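PDB 4DS2: ubiquitin-conjugating enzyme E2, putative from Trypanosoma cruzi, which probably accepts activated ubiquitin or a ubiquitin-like protein as a thioester and passes it toward substrates. Local coordinates for residues T70-V75 with T87-T92. Sequence-based numbering, arbitrary orientation.
Sequences TYQLSV and TVRFVT
Q72 meets V91 and T92, just past the end of strand 87-90, through both of its backbone polar groups. Its O accepts V91 N at 2.7 Å and T92 N at 3.2 Å, both tilted from the carbonyl plane, V91 N more. Its N-H is taken up by a side chain: T92 OG1 lies 2.9 Å from Q72 N, at a nearly straight 165°. The T92 hydroxyl stands anti to its carbonyl carbon (chi1 -61°), while CG2 comes obliquely to within 4.1 Å of Y71 CD2. Two successive N-H groups on one carbonyl, with V91 helix-like in backbone, resemble a classic beta bulge closing the ladder. That ladder is the hairpin of strands 70-76 and 87-90, the last two of the four-stranded antiparallel meander of the ubiquitin-conjugating fold. In its hydrogen-bonded pair both bonds measure 3.0 Å: S74 N to R89 O is nearly straight, R89 N to S74 O clearly bent. On the L73 and V88 face, against helix 120-132, L73 CD2 makes a CH-pi contact over one face of the F90 ring, 3.4 Å from its centroid. Y71 OH hydrogen-bonds to Y64 O; the backbones of Y71, L73 and V75 bond to V56, L54 and W52, that of F90 to G103.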
loop_
_atom_site.group_PDB
_atom_site.type_symbol
_atom_site.label_atom_id
_atom_site.label_comp_id
_atom_site.label_asym_id
_atom_site.label_seq_id
_atom_site.Cartn_x
_atom_site.Cartn_y
_atom_site.Cartn_z
ATOM N N THR A 70 8.491 10.581 0.757
ATOM C CA THR A 70 8.586 9.194 0.292
ATOM C C THR A 70 8.020 8.266 1.355
ATOM O O THR A 70 8.218 8.497 2.559
ATOM C CB THR A 70 10.046 8.795 -0.026
ATOM O OG1 THR A 70 10.353 9.190 -1.364
ATOM C CG2 THR A 70 10.268 7.296 0.074
ATOM N N TYR A 71 7.291 7.244 0.899
ATOM C CA TYR A 71 6.766 6.193 1.758
ATOM C C TYR A 71 7.343 4.877 1.287
ATOM O O TYR A 71 7.280 4.555 0.105
ATOM C CB TYR A 71 5.243 6.115 1.681
ATOM C CG TYR A 71 4.532 7.274 2.323
ATOM C CD1 TYR A 71 4.329 8.456 1.627
ATOM C CD2 TYR A 71 4.050 7.188 3.626
ATOM C CE1 TYR A 71 3.678 9.526 2.210
ATOM C CE2 TYR A 71 3.387 8.250 4.217
ATOM C CZ TYR A 71 3.198 9.416 3.499
ATOM O OH TYR A 71 2.551 10.474 4.091
ATOM N N GLN A 72 7.886 4.112 2.221
ATOM C CA GLN A 72 8.434 2.832 1.903
ATOM C C GLN A 72 7.528 1.706 2.340
ATOM O O GLN A 72 7.026 1.703 3.475
ATOM C CB GLN A 72 9.775 2.665 2.597
ATOM C CG GLN A 72 10.925 3.146 1.741
ATOM C CD GLN A 72 12.134 3.394 2.551
ATOM O OE1 GLN A 72 12.201 4.350 3.328
ATOM N NE2 GLN A 72 13.108 2.532 2.389
ATOM N N LEU A 73 7.368 0.725 1.443
ATOM C CA LEU A 73 6.523 -0.443 1.706
ATOM C C LEU A 73 7.254 -1.727 1.454
ATOM O O LEU A 73 8.299 -1.724 0.807
ATOM C CB LEU A 73 5.303 -0.405 0.818
ATOM C CG LEU A 73 4.420 0.806 1.038
ATOM C CD1 LEU A 73 4.280 1.582 -0.262
ATOM C CD2 LEU A 73 3.088 0.394 1.630
ATOM N N SER A 74 6.699 -2.814 2.008
ATOM C CA SER A 74 7.112 -4.203 1.755
ATOM C C SER A 74 5.916 -4.966 1.268
ATOM O O SER A 74 4.871 -4.967 1.924
ATOM C CB SER A 74 7.570 -4.927 3.032
ATOM O OG SER A 74 8.757 -4.368 3.537
ATOM N N VAL A 75 6.083 -5.641 0.133
ATOM C CA VAL A 75 5.134 -6.631 -0.348
ATOM C C VAL A 75 5.729 -8.020 -0.142
ATOM O O VAL A 75 6.701 -8.376 -0.805
ATOM C CB VAL A 75 4.842 -6.404 -1.829
ATOM C CG1 VAL A 75 3.765 -7.365 -2.315
ATOM C CG2 VAL A 75 4.482 -4.946 -2.069
ATOM N N THR A 87 1.001 -9.652 1.341
ATOM C CA THR A 87 0.737 -8.752 2.431
ATOM C C THR A 87 1.475 -7.477 2.101
ATOM O O THR A 87 2.639 -7.500 1.702
ATOM C CB THR A 87 1.238 -9.374 3.756
ATOM O OG1 THR A 87 0.298 -10.359 4.162
ATOM C CG2 THR A 87 1.386 -8.351 4.884
ATOM N N VAL A 88 0.789 -6.356 2.232
ATOM C CA VAL A 88 1.460 -5.049 2.209
ATOM C C VAL A 88 1.679 -4.555 3.654
ATOM O O VAL A 88 0.848 -4.826 4.551
ATOM C CB VAL A 88 0.679 -4.052 1.339
ATOM C CG1 VAL A 88 1.386 -2.702 1.200
ATOM C CG2 VAL A 88 0.466 -4.668 -0.050
ATOM N N ARG A 89 2.826 -3.893 3.859
ATOM C CA ARG A 89 3.251 -3.374 5.155
ATOM C C ARG A 89 3.900 -2.035 4.917
ATOM O O ARG A 89 4.606 -1.880 3.935
ATOM C CB ARG A 89 4.262 -4.319 5.771
ATOM C CG ARG A 89 4.456 -4.247 7.285
ATOM C CD ARG A 89 5.031 -5.567 7.804
ATOM N NE ARG A 89 5.572 -5.489 9.174
ATOM C CZ ARG A 89 5.034 -6.060 10.270
ATOM N NH1 ARG A 89 3.900 -6.759 10.205
ATOM N NH2 ARG A 89 5.629 -5.929 11.463
ATOM N N PHE A 90 3.653 -1.050 5.768
ATOM C CA PHE A 90 4.387 0.220 5.651
ATOM C C PHE A 90 5.650 0.100 6.446
ATOM O O PHE A 90 5.569 -0.276 7.627
ATOM C CB PHE A 90 3.534 1.393 6.122
ATOM C CG PHE A 90 2.456 1.729 5.152
ATOM C CD1 PHE A 90 1.290 0.975 5.104
ATOM C CD2 PHE A 90 2.629 2.743 4.215
ATOM C CE1 PHE A 90 0.311 1.260 4.171
ATOM C CE2 PHE A 90 1.637 3.034 3.296
ATOM C CZ PHE A 90 0.486 2.296 3.273
ATOM N N VAL A 91 6.797 0.359 5.801
ATOM C CA VAL A 91 8.063 0.462 6.510
ATOM C C VAL A 91 8.149 1.858 7.129
ATOM O O VAL A 91 8.580 1.985 8.261
ATOM C CB VAL A 91 9.291 0.236 5.611
ATOM C CG1 VAL A 91 10.578 0.543 6.382
ATOM C CG2 VAL A 91 9.305 -1.185 5.056
ATOM N N THR A 92 7.743 2.888 6.371
ATOM C CA THR A 92 7.589 4.239 6.892
ATOM C C THR A 92 6.393 4.278 7.843
ATOM O O THR A 92 5.317 3.772 7.489
ATOM C CB THR A 92 7.304 5.278 5.778
ATOM O OG1 THR A 92 8.373 5.322 4.844
ATOM C CG2 THR A 92 7.096 6.698 6.393
#